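Local coordinates for protein alpha-amylase G-6 (Bacillus halodurans, PDB 2C3H) that probably binds starch through this family 26 carbohydrate-binding module, one domain of a longer amylase, here carrying bound glucose units, at residues Tyr25-Lys30 and Glu58-Leu63; Asp15-Pro20 and Phe64-Thr69; Pro20-Tyr25 and Tyr50-Glu55. One frame throughout, in Å; residues are numbered along the deposited sequence.

Interaction 1. Residues Tyr25-Lys30 and Glu58-Leu63; sequences YDTNPK and ESVRLL. With GLC (alpha-D-glucopyranose), chain I.
Two backbone N-H groups converge on the carbonyl oxygen of Asn28: Glu58 N lies 2.6 Å from Asn28 O, on a lone pair, and Ser59 N 2.9 Å from it, both in the carbonyl plane. Glu58 and Ser59 thus face one residue, a classic beta bulge. Separately, the antiparallel register slips by one before the Tyr25–Arg61 pair, the extra residue lying in 25-28, where the chain turns a corner at Asp26. Here a water gives a proton to Asp26 O and also bonds to Ser59 OG, while Thr27 CG2 presses tightly on Val60 CG2, 3.5 Å away. Asp26 OD2 forms a salt bridge with Arg61 NH2, the carboxylate nearly perpendicular to the guanidinium (88°); the modelled OD2–NH2 distance is too short to be trusted. The Tyr25 ring is sandwiched. With CG set between the backbone N and the carbonyl carbon (chi1 61°), it lies over Arg61 CB, 4.0 Å from the ring centroid, as a CH-pi contact, whereas the other face receives C6 of glucose (chain I), centred 3.8 Å above the plane. Leu63 CD1 meets its edge, 3.6 Å from Tyr25 CE1. An aromatic ring laid against a sugar is the hallmark of a carbohydrate-binding platform.

Interaction 2. Residues Asp15-Pro20 and Phe64-Thr69; sequences DSWGTP and FKDRGT. With SO4 (sulfate ion), chain R; SO4 (sulfate ion), chain S.
The irregular loop Asp15-Pro20, which links strand 7-12 of one sheet of the beta-sandwich to strand 21-28 of the other, runs past the end of strand 59-65, with Pro20 CA 4.7 Å from Asp66 CA. Pro20 CA lies 3.3 Å from Lys65 O in a CA-H...O contact. The main polar tie is Gly18 N to Asp66 OD2, 3.0 Å and fairly straight (157°), made through the anti lone pair of the carboxylate. A chi1 of 64° swings the Asp66 carboxylate so that OD2 reaches the loop. Beside it the six-membered end of the Trp17 indole leans on the strand backbone: Trp17 CH2 brings its edge to Phe64 O, and Trp17 CZ3 touches Phe64 CB at 3.9 Å and approaches Lys65 C obliquely. Lys65 turns back so that NZ donates to Asp66 O, and its ammonium also makes a cation-pi contact with Trp36. Two sulfates, probably carried over from the crystallisation solution, mark the loop's N-H groups: Ser16 N and OG both hold O2 of the chain R ion, and Thr19 N donates to O4 of the chain S ion at 2.8 Å. A water accepts from Arg67 N at 2.7 Å and lies within 3.0 Å of Thr19 O.

Interaction 3. Residues Pro20-Tyr25 and Tyr50-Glu55; sequences PHLYYY and YTHTIE. With GLC (alpha-D-glucopyranose), chain I; GLC (alpha-D-glucopyranose), chain B.
Pro20 lays the CG–CD side of its ring over one face of Tyr50, the two side chains crossing at about a right angle. Pro20 CD sits 3.6 Å from the Tyr50 ring centroid and only 6° off the normal, a well-centred CH-pi contact; Pro20 CG reaches Tyr50 CG at 3.5 Å. At the other end of the contact, Ile54 and Tyr24 slide past each other in opposite directions. Ile54 CD1 rides over the Tyr24 face but toward its rim, 3.7 Å from the centroid and 21° off the normal. Between these two CH-pi contacts Leu22 CD2 meets Ile54 CD1 at 3.8 Å, crossing it at about a right angle, and approaches His52 CD2 obliquely. One water bonds to Tyr24 OH at 2.9 Å, but its modelled approach to His52 NE2 is too short to be trusted. The strands belong to different sheets of the sandwich, their axes 8.1 Å apart and inclined by 33°.

From the outer side of strand 21-25, Tyr23 OH shares a 2.6 Å hydrogen bond with O6 of glucose (chain I). Next to it Tyr25 CE1 lies 3.6 Å from O5 of the same sugar, while Tyr25 OH is held by Gly79 N. Replacing Tyr25 by alanine removes the ring and is likely to deprive this glucose of its flat support and leave the Gly79 N-H without its phenol partner.

Inside, carbon touches carbon or an aromatic face, and the polar link across this contact, the water near Tyr24 and His52, is uncertain in its detail; cohesion here probably rests mainly on dispersion and CH-pi packing.

Overall arrangement
All three contacts involve strand 21-28 or 59-65, neighbours in one sheet, and interaction 3 carries 21-28 across to strand 49-54 of the other. Interactions 1 and 2 lie at opposite ends, their centres 21 Å apart, while interaction 3 sits between them, 11 Å from interaction 1 and 13 Å from interaction 2. It shares Tyr25 with the first and Pro20 with the second, and probable hydrogen bonds tie it to both: Leu63 N to Tyr23 O (2.8 Å) and His21 N to Lys65 O (2.6 Å). The glucose of chain I touches interactions 1 and 3, whereas the side chain of Lys65 is about 7 Å from a bound glucose. The sugar-carrying sheet thus also walls the core.

Interaction 1. Residues Tyr25-Lys30 and Glu58-Leu63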
loop_
_atom_site.group_PDB
_atom_site.type_symbol
_atom_site.label_atom_id
_atom_site.label_comp_id
_atom_site.label_asym_id
_atom_site.label_seq_id
_atom_site.Cartn_x
_atom_site.Cartn_y
_atom_site.Cartn_z
ATOM N N TYR A 25 9.023 0.076 -1.726
ATOM C CA TYR A 25 10.467 0.178 -1.947
ATOM C C TYR A 25 10.614 1.251 -3.003
ATOM O O TYR A 25 9.588 1.845 -3.405
ATOM C CB TYR A 25 11.056 -1.165 -2.390
ATOM C CG TYR A 25 10.475 -1.685 -3.696
ATOM C CD1 TYR A 25 9.207 -2.292 -3.728
ATOM C CD2 TYR A 25 11.182 -1.560 -4.899
ATOM C CE1 TYR A 25 8.656 -2.791 -4.940
ATOM C CE2 TYR A 25 10.630 -2.044 -6.137
ATOM C CZ TYR A 25 9.368 -2.662 -6.115
ATOM O OH TYR A 25 8.788 -3.120 -7.259
ATOM N N ASP A 26 11.856 1.492 -3.454
ATOM C CA ASP A 26 12.197 2.612 -4.311
ATOM C C ASP A 26 11.668 3.934 -3.755
ATOM O O ASP A 26 11.170 4.757 -4.540
ATOM C CB ASP A 26 11.581 2.445 -5.704
ATOM C CG ASP A 26 12.384 1.541 -6.601
ATOM O OD1 ASP A 26 13.263 0.787 -6.091
ATOM O OD2 ASP A 26 12.160 1.498 -7.841
ATOM N N THR A 27 11.735 4.135 -2.433
ATOM C CA THR A 27 11.282 5.402 -1.890
ATOM C C THR A 27 12.135 6.556 -2.428
ATOM O O THR A 27 13.367 6.447 -2.596
ATOM C CB THR A 27 11.201 5.438 -0.341
ATOM O OG1 THR A 27 12.446 5.038 0.224
ATOM C CG2 THR A 27 10.215 4.408 0.183
ATOM N N ASN A 28 11.446 7.640 -2.747
ATOM C CA ASN A 28 12.089 8.878 -3.122
ATOM C C ASN A 28 11.376 10.055 -2.455
ATOM O O ASN A 28 10.174 10.291 -2.685
ATOM C CB ASN A 28 12.105 9.047 -4.629
ATOM C CG ASN A 28 12.946 10.222 -5.059
ATOM O OD1 ASN A 28 14.011 10.462 -4.481
ATOM N ND2 ASN A 28 12.477 10.980 -6.058
ATOM N N PRO A 29 12.101 10.789 -1.619
ATOM C CA PRO A 29 13.485 10.474 -1.273
ATOM C C PRO A 29 13.627 9.235 -0.373
ATOM O O PRO A 29 12.654 8.750 0.223
ATOM C CB PRO A 29 13.938 11.740 -0.521
ATOM C CG PRO A 29 12.939 12.801 -0.955
ATOM C CD PRO A 29 11.645 12.039 -0.985
ATOM N N LYS A 30 14.856 8.741 -0.275
ATOM C CA LYS A 30 15.118 7.496 0.414
ATOM C C LYS A 30 14.742 7.560 1.889
ATOM O O LYS A 30 15.084 8.490 2.616
ATOM C CB LYS A 30 16.573 7.063 0.225
ATOM C CG LYS A 30 16.876 5.602 0.609
ATOM C CD LYS A 30 15.825 4.597 0.028
ATOM C CE LYS A 30 15.847 4.454 -1.517
ATOM N NZ LYS A 30 15.454 3.075 -1.940
ATOM N N GLU A 58 8.048 11.504 -1.766
ATOM C CA GLU A 58 7.286 12.023 -2.892
ATOM C C GLU A 58 6.734 10.838 -3.694
ATOM O O GLU A 58 5.556 10.819 -4.073
ATOM C CB GLU A 58 8.150 12.863 -3.859
ATOM C CG GLU A 58 8.700 14.198 -3.350
ATOM C CD GLU A 58 7.623 15.246 -3.035
ATOM O OE1 GLU A 58 6.465 15.147 -3.560
ATOM O OE2 GLU A 58 7.943 16.187 -2.256
ATOM N N SER A 59 7.607 9.879 -3.997
ATOM C CA SER A 59 7.234 8.730 -4.809
ATOM C C SER A 59 7.694 7.399 -4.157
ATOM O O SER A 59 8.610 7.379 -3.308
ATOM C CB SER A 59 7.767 8.882 -6.234
ATOM O OG SER A 59 9.142 8.539 -6.280
ATOM N N VAL A 60 7.031 6.314 -4.584
ATOM C CA VAL A 60 7.175 4.977 -4.041
ATOM C C VAL A 60 6.698 3.929 -5.071
ATOM O O VAL A 60 5.874 4.241 -5.946
ATOM C CB VAL A 60 6.398 4.871 -2.679
ATOM C CG1 VAL A 60 5.101 4.087 -2.786
ATOM C CG2 VAL A 60 7.264 4.290 -1.614
ATOM N N ARG A 61 7.261 2.713 -4.986
ATOM C CA ARG A 61 6.642 1.508 -5.559
ATOM C C ARG A 61 6.079 0.674 -4.418
ATOM O O ARG A 61 6.723 0.495 -3.347
ATOM C CB ARG A 61 7.626 0.694 -6.399
ATOM C CG ARG A 61 8.017 1.416 -7.681
ATOM C CD ARG A 61 8.826 0.576 -8.686
ATOM N NE ARG A 61 8.875 1.262 -9.973
ATOM C CZ ARG A 61 9.768 2.216 -10.271
ATOM N NH1 ARG A 61 9.733 2.784 -11.459
ATOM N NH2 ARG A 61 10.704 2.609 -9.387
ATOM N N LEU A 62 4.853 0.206 -4.601
ATOM C CA LEU A 62 4.202 -0.464 -3.497
ATOM C C LEU A 62 3.435 -1.725 -3.878
ATOM O O LEU A 62 2.904 -1.855 -4.992
ATOM C CB LEU A 62 3.337 0.531 -2.689
ATOM C CG LEU A 62 2.095 1.091 -3.404
ATOM C CD1 LEU A 62 0.762 0.247 -3.287
ATOM C CD2 LEU A 62 1.892 2.510 -2.941
ATOM N N LEU A 63 3.350 -2.651 -2.930
ATOM C CA LEU A 63 2.496 -3.813 -3.105
ATOM C C LEU A 63 1.614 -3.921 -1.866
ATOM O O LEU A 63 2.070 -3.629 -0.751
ATOM C CB LEU A 63 3.327 -5.075 -3.257
ATOM C CG LEU A 63 4.062 -5.223 -4.572
ATOM C CD1 LEU A 63 5.487 -4.526 -4.465
ATOM C CD2 LEU A 63 4.149 -6.670 -5.005
HETATM C C1 GLC I . 8.632 -6.805 -4.749
HETATM C C2 GLC I . 8.360 -6.696 -6.230
HETATM C C3 GLC I . 9.624 -6.956 -7.015
HETATM C C4 GLC I . 10.741 -6.052 -6.489
HETATM C C5 GLC I . 10.986 -6.315 -5.022
HETATM C C6 GLC I . 11.991 -5.330 -4.463
HETATM O O2 GLC I . 7.435 -7.692 -6.578
HETATM O O3 GLC I . 9.304 -6.733 -8.384
HETATM O O4 GLC I . 11.943 -6.262 -7.188
HETATM O O5 GLC I . 9.783 -6.140 -4.289
HETATM O O6 GLC I . 12.004 -5.404 -3.053
HETATM O O HOH W 1 10.431 6.163 -6.727
#

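Interaction 2. Residues Asp15-Pro20 and Phe64-Thr69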
loop_
_atom_site.group_PDB
_atom_site.type_symbol
_atom_site.label_atom_id
_atom_site.label_comp_id
_atom_site.label_asym_id
_atom_site.label_seq_id
_atom_site.Cartn_x
_atom_site.Cartn_y
_atom_site.Cartn_z
ATOM N N ASP A 15 -12.318 -9.476 0.153
ATOM C CA ASP A 15 -13.067 -10.128 1.252
ATOM C C ASP A 15 -12.288 -11.262 1.895
ATOM O O ASP A 15 -12.273 -11.370 3.114
ATOM C CB ASP A 15 -14.457 -10.612 0.817
ATOM C CG ASP A 15 -15.459 -9.448 0.646
ATOM O OD1 ASP A 15 -16.537 -9.664 0.029
ATOM O OD2 ASP A 15 -15.257 -8.284 1.120
ATOM N N SER A 16 -11.604 -12.059 1.088
ATOM C CA SER A 16 -10.862 -13.225 1.614
ATOM C C SER A 16 -9.486 -12.905 2.225
ATOM O O SER A 16 -8.770 -13.839 2.628
ATOM C CB SER A 16 -10.593 -14.191 0.497
ATOM O OG SER A 16 -9.579 -13.602 -0.300
ATOM N N TRP A 17 -9.089 -11.635 2.248
ATOM C CA TRP A 17 -7.794 -11.261 2.797
ATOM C C TRP A 17 -7.862 -11.020 4.287
ATOM O O TRP A 17 -8.878 -10.535 4.818
ATOM C CB TRP A 17 -7.244 -9.953 2.171
ATOM C CG TRP A 17 -6.581 -10.096 0.824
ATOM C CD1 TRP A 17 -6.909 -10.988 -0.196
ATOM C CD2 TRP A 17 -5.499 -9.306 0.319
ATOM N NE1 TRP A 17 -6.081 -10.781 -1.277
ATOM C CE2 TRP A 17 -5.219 -9.753 -0.996
ATOM C CE3 TRP A 17 -4.735 -8.254 0.841
ATOM C CZ2 TRP A 17 -4.217 -9.174 -1.787
ATOM C CZ3 TRP A 17 -3.721 -7.699 0.056
ATOM C CH2 TRP A 17 -3.488 -8.146 -1.246
ATOM N N GLY A 18 -6.742 -11.282 4.935
ATOM C CA GLY A 18 -6.522 -10.759 6.273
ATOM C C GLY A 18 -6.313 -9.242 6.232
ATOM O O GLY A 18 -6.400 -8.644 5.157
ATOM N N THR A 19 -6.049 -8.600 7.375
ATOM C CA THR A 19 -5.949 -7.139 7.318
ATOM C C THR A 19 -4.732 -6.704 6.532
ATOM O O THR A 19 -3.698 -7.292 6.658
ATOM C CB THR A 19 -6.250 -6.378 8.669
ATOM O OG1 THR A 19 -5.123 -5.612 9.119
ATOM C CG2 THR A 19 -6.615 -7.266 9.758
ATOM N N PRO A 20 -4.886 -5.774 5.621
ATOM C CA PRO A 20 -3.816 -5.499 4.671
ATOM C C PRO A 20 -2.555 -4.865 5.270
ATOM O O PRO A 20 -2.667 -4.034 6.194
ATOM C CB PRO A 20 -4.482 -4.533 3.681
ATOM C CG PRO A 20 -5.682 -3.980 4.409
ATOM C CD PRO A 20 -6.105 -4.980 5.348
ATOM N N PHE A 64 0.382 -4.386 -2.052
ATOM C CA PHE A 64 -0.448 -4.783 -0.902
ATOM C C PHE A 64 -0.263 -6.272 -0.628
ATOM O O PHE A 64 -0.088 -7.061 -1.571
ATOM C CB PHE A 64 -1.915 -4.441 -1.148
ATOM C CG PHE A 64 -2.137 -3.002 -1.607
ATOM C CD1 PHE A 64 -2.115 -1.930 -0.677
ATOM C CD2 PHE A 64 -2.335 -2.710 -2.969
ATOM C CE1 PHE A 64 -2.336 -0.589 -1.088
ATOM C CE2 PHE A 64 -2.523 -1.344 -3.410
ATOM C CZ PHE A 64 -2.532 -0.294 -2.474
ATOM N N LYS A 65 -0.263 -6.627 0.652
ATOM C CA LYS A 65 -0.190 -8.019 1.147
ATOM C C LYS A 65 -1.032 -8.176 2.437
ATOM O O LYS A 65 -1.485 -7.167 3.037
ATOM C CB LYS A 65 1.261 -8.474 1.450
ATOM C CG LYS A 65 2.089 -7.480 2.277
ATOM C CD LYS A 65 3.551 -7.949 2.497
ATOM C CE LYS A 65 3.640 -9.460 2.925
ATOM N NZ LYS A 65 3.040 -9.724 4.291
ATOM N N ASP A 66 -1.264 -9.422 2.841
ATOM C CA ASP A 66 -1.692 -9.653 4.209
ATOM C C ASP A 66 -0.596 -10.395 4.995
ATOM O O ASP A 66 0.498 -10.559 4.487
ATOM C CB ASP A 66 -3.081 -10.311 4.281
ATOM C CG ASP A 66 -3.134 -11.686 3.697
ATOM O OD1 ASP A 66 -2.078 -12.290 3.359
ATOM O OD2 ASP A 66 -4.243 -12.265 3.547
ATOM N N ARG A 67 -0.861 -10.822 6.215
ATOM C CA ARG A 67 0.132 -11.600 6.972
ATOM C C ARG A 67 0.277 -13.013 6.369
ATOM O O ARG A 67 1.255 -13.705 6.663
ATOM C CB ARG A 67 -0.222 -11.687 8.464
ATOM C CG ARG A 67 0.023 -10.375 9.267
ATOM C CD ARG A 67 0.017 -10.525 10.824
ATOM N NE ARG A 67 1.094 -11.423 11.314
ATOM C CZ ARG A 67 2.333 -11.047 11.734
ATOM N NH1 ARG A 67 2.713 -9.756 11.757
ATOM N NH2 ARG A 67 3.191 -11.988 12.138
ATOM N N GLY A 68 -0.696 -13.426 5.543
ATOM C CA GLY A 68 -0.603 -14.683 4.802
ATOM C C GLY A 68 0.275 -14.618 3.559
ATOM O O GLY A 68 1.305 -13.900 3.534
ATOM N N THR A 69 -0.161 -15.324 2.509
ATOM C CA THR A 69 0.531 -15.342 1.223
ATOM C C THR A 69 -0.151 -14.511 0.150
ATOM O O THR A 69 0.223 -14.602 -1.040
ATOM C CB THR A 69 0.633 -16.796 0.677
ATOM O OG1 THR A 69 -0.705 -17.290 0.395
ATOM C CG2 THR A 69 1.210 -17.730 1.734
HETATM S S SO4 R . -12.026 -12.199 -2.722
HETATM O O1 SO4 R . -12.256 -11.036 -3.567
HETATM O O2 SO4 R . -10.789 -12.074 -1.935
HETATM O O3 SO4 R . -13.180 -12.316 -1.813
HETATM O O4 SO4 R . -11.847 -13.371 -3.576
HETATM S S SO4 S . -5.063 -10.168 10.773
HETATM O O1 SO4 S . -5.418 -9.001 11.564
HETATM O O2 SO4 S . -3.635 -10.059 10.454
HETATM O O3 SO4 S . -5.251 -11.387 11.562
HETATM O O4 SO4 S . -5.881 -10.312 9.558
HETATM O O HOH W 2 -3.057 -10.050 7.612
#

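Interaction 3. Residues Pro20-Tyr25 and Tyr50-Glu55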
loop_
_atom_site.group_PDB
_atom_site.type_symbol
_atom_site.label_atom_id
_atom_site.label_comp_id
_atom_site.label_asym_id
_atom_site.label_seq_id
_atom_site.Cartn_x
_atom_site.Cartn_y
_atom_site.Cartn_z
ATOM N N PRO A 20 -4.886 -5.774 5.621
ATOM C CA PRO A 20 -3.816 -5.499 4.671
ATOM C C PRO A 20 -2.555 -4.865 5.270
ATOM O O PRO A 20 -2.667 -4.034 6.194
ATOM C CB PRO A 20 -4.482 -4.533 3.681
ATOM C CG PRO A 20 -5.682 -3.980 4.409
ATOM C CD PRO A 20 -6.105 -4.980 5.348
ATOM N N HIS A 21 -1.398 -5.247 4.717
ATOM C CA HIS A 21 -0.136 -4.552 4.952
ATOM C C HIS A 21 0.350 -3.840 3.677
ATOM O O HIS A 21 -0.013 -4.200 2.557
ATOM C CB HIS A 21 0.946 -5.483 5.518
ATOM C CG HIS A 21 0.649 -6.004 6.889
ATOM N ND1 HIS A 21 -0.532 -6.647 7.215
ATOM C CD2 HIS A 21 1.408 -6.019 8.020
ATOM C CE1 HIS A 21 -0.504 -6.996 8.493
ATOM N NE2 HIS A 21 0.661 -6.617 9.007
ATOM N N LEU A 22 1.114 -2.780 3.860
ATOM C CA LEU A 22 1.614 -2.017 2.736
ATOM C C LEU A 22 3.115 -2.233 2.644
ATOM O O LEU A 22 3.868 -1.818 3.562
ATOM C CB LEU A 22 1.308 -0.537 2.919
ATOM C CG LEU A 22 1.617 0.276 1.649
ATOM C CD1 LEU A 22 0.489 0.010 0.686
ATOM C CD2 LEU A 22 1.750 1.777 1.886
ATOM N N TYR A 23 3.550 -2.921 1.590
ATOM C CA TYR A 23 4.978 -3.114 1.353
ATOM C C TYR A 23 5.399 -2.063 0.328
ATOM O O TYR A 23 4.631 -1.777 -0.622
ATOM C CB TYR A 23 5.293 -4.558 0.907
ATOM C CG TYR A 23 6.700 -4.710 0.420
ATOM C CD1 TYR A 23 7.753 -4.916 1.327
ATOM C CD2 TYR A 23 7.004 -4.614 -0.936
ATOM C CE1 TYR A 23 9.068 -5.044 0.893
ATOM C CE2 TYR A 23 8.313 -4.733 -1.381
ATOM C CZ TYR A 23 9.342 -4.943 -0.437
ATOM O OH TYR A 23 10.650 -5.039 -0.825
ATOM N N TYR A 24 6.589 -1.470 0.505
ATOM C CA TYR A 24 7.024 -0.417 -0.411
ATOM C C TYR A 24 8.533 -0.336 -0.557
ATOM O O TYR A 24 9.250 -0.645 0.362
ATOM C CB TYR A 24 6.443 0.946 0.023
ATOM C CG TYR A 24 6.769 1.365 1.455
ATOM C CD1 TYR A 24 5.905 1.040 2.525
ATOM C CD2 TYR A 24 7.920 2.128 1.725
ATOM C CE1 TYR A 24 6.192 1.429 3.799
ATOM C CE2 TYR A 24 8.235 2.520 3.015
ATOM C CZ TYR A 24 7.380 2.172 4.045
ATOM O OH TYR A 24 7.678 2.591 5.316
ATOM N N TYR A 25 9.023 0.076 -1.726
ATOM C CA TYR A 25 10.467 0.178 -1.947
ATOM C C TYR A 25 10.614 1.251 -3.003
ATOM O O TYR A 25 9.588 1.845 -3.405
ATOM C CB TYR A 25 11.056 -1.165 -2.390
ATOM C CG TYR A 25 10.475 -1.685 -3.696
ATOM C CD1 TYR A 25 9.207 -2.292 -3.728
ATOM C CD2 TYR A 25 11.182 -1.560 -4.899
ATOM C CE1 TYR A 25 8.656 -2.791 -4.940
ATOM C CE2 TYR A 25 10.630 -2.044 -6.137
ATOM C CZ TYR A 25 9.368 -2.662 -6.115
ATOM O OH TYR A 25 8.788 -3.120 -7.259
ATOM N N TYR A 50 -8.702 0.569 4.082
ATOM C CA TYR A 50 -7.622 0.715 5.037
ATOM C C TYR A 50 -6.647 1.732 4.499
ATOM O O TYR A 50 -6.663 2.047 3.314
ATOM C CB TYR A 50 -6.907 -0.608 5.230
ATOM C CG TYR A 50 -7.743 -1.640 5.952
ATOM C CD1 TYR A 50 -7.507 -1.916 7.282
ATOM C CD2 TYR A 50 -8.777 -2.340 5.292
ATOM C CE1 TYR A 50 -8.248 -2.872 7.954
ATOM C CE2 TYR A 50 -9.527 -3.294 5.959
ATOM C CZ TYR A 50 -9.254 -3.547 7.292
ATOM O OH TYR A 50 -10.005 -4.448 8.008
ATOM N N THR A 51 -5.754 2.208 5.363
ATOM C CA THR A 51 -4.926 3.343 5.015
ATOM C C THR A 51 -3.541 3.286 5.636
ATOM O O THR A 51 -3.359 2.764 6.755
ATOM C CB THR A 51 -5.701 4.674 5.345
ATOM O OG1 THR A 51 -4.992 5.797 4.804
ATOM C CG2 THR A 51 -5.798 4.955 6.860
ATOM N N HIS A 52 -2.548 3.813 4.914
ATOM C CA HIS A 52 -1.248 4.059 5.546
ATOM C C HIS A 52 -0.530 5.224 4.857
ATOM O O HIS A 52 -0.637 5.406 3.637
ATOM C CB HIS A 52 -0.395 2.799 5.560
ATOM C CG HIS A 52 0.952 2.959 6.213
ATOM N ND1 HIS A 52 1.157 2.767 7.562
ATOM C CD2 HIS A 52 2.169 3.221 5.685
ATOM C CE1 HIS A 52 2.439 2.924 7.840
ATOM N NE2 HIS A 52 3.075 3.201 6.717
ATOM N N THR A 53 0.158 6.026 5.666
ATOM C CA THR A 53 0.937 7.145 5.181
ATOM C C THR A 53 2.420 6.781 5.265
ATOM O O THR A 53 2.954 6.428 6.339
ATOM C CB THR A 53 0.598 8.418 6.031
ATOM O OG1 THR A 53 -0.806 8.654 5.961
ATOM C CG2 THR A 53 1.193 9.712 5.462
ATOM N N ILE A 54 3.090 6.846 4.123
ATOM C CA ILE A 54 4.542 6.733 4.137
ATOM C C ILE A 54 5.138 8.119 4.407
ATOM O O ILE A 54 5.068 9.016 3.550
ATOM C CB ILE A 54 5.058 6.129 2.834
ATOM C CG1 ILE A 54 4.512 4.712 2.687
ATOM C CG2 ILE A 54 6.595 6.139 2.819
ATOM C CD1 ILE A 54 4.607 4.157 1.298
ATOM N N GLU A 55 5.695 8.320 5.601
ATOM C CA GLU A 55 6.343 9.618 5.861
ATOM C C GLU A 55 7.595 9.814 4.974
ATOM O O GLU A 55 8.314 8.846 4.650
ATOM C CB GLU A 55 6.693 9.833 7.355
ATOM C CG GLU A 55 5.595 9.551 8.383
ATOM C CD GLU A 55 4.400 10.527 8.365
ATOM O OE1 GLU A 55 4.342 11.479 7.525
ATOM O OE2 GLU A 55 3.473 10.302 9.197
HETATM C C1 GLC I . 8.632 -6.805 -4.749
HETATM C C2 GLC I . 8.360 -6.696 -6.230
HETATM C C3 GLC I . 9.624 -6.956 -7.015
HETATM C C4 GLC I . 10.741 -6.052 -6.489
HETATM C C5 GLC I . 10.986 -6.315 -5.022
HETATM C C6 GLC I . 11.991 -5.330 -4.463
HETATM O O2 GLC I . 7.435 -7.692 -6.578
HETATM O O3 GLC I . 9.304 -6.733 -8.384
HETATM O O4 GLC I . 11.943 -6.262 -7.188
HETATM O O5 GLC I . 9.783 -6.140 -4.289
HETATM O O6 GLC I . 12.004 -5.404 -3.053
HETATM C C1 GLC B . 8.138 -11.608 -1.936
HETATM C C2 GLC B . 7.029 -11.086 -2.841
HETATM C C3 GLC B . 7.624 -10.212 -3.933
HETATM C C4 GLC B . 8.386 -9.080 -3.264
HETATM C C5 GLC B . 9.471 -9.643 -2.366
HETATM C C6 GLC B . 10.220 -8.510 -1.681
HETATM O O1 GLC B . 8.977 -12.504 -2.645
HETATM O O2 GLC B . 6.306 -12.150 -3.417
HETATM O O3 GLC B . 6.673 -9.656 -4.844
HETATM O O4 GLC B . 8.982 -8.360 -4.311
HETATM O O5 GLC B . 8.914 -10.535 -1.399
HETATM O O6 GLC B . 11.284 -8.987 -0.863
HETATM O O HOH W 3 5.424 3.792 6.708
#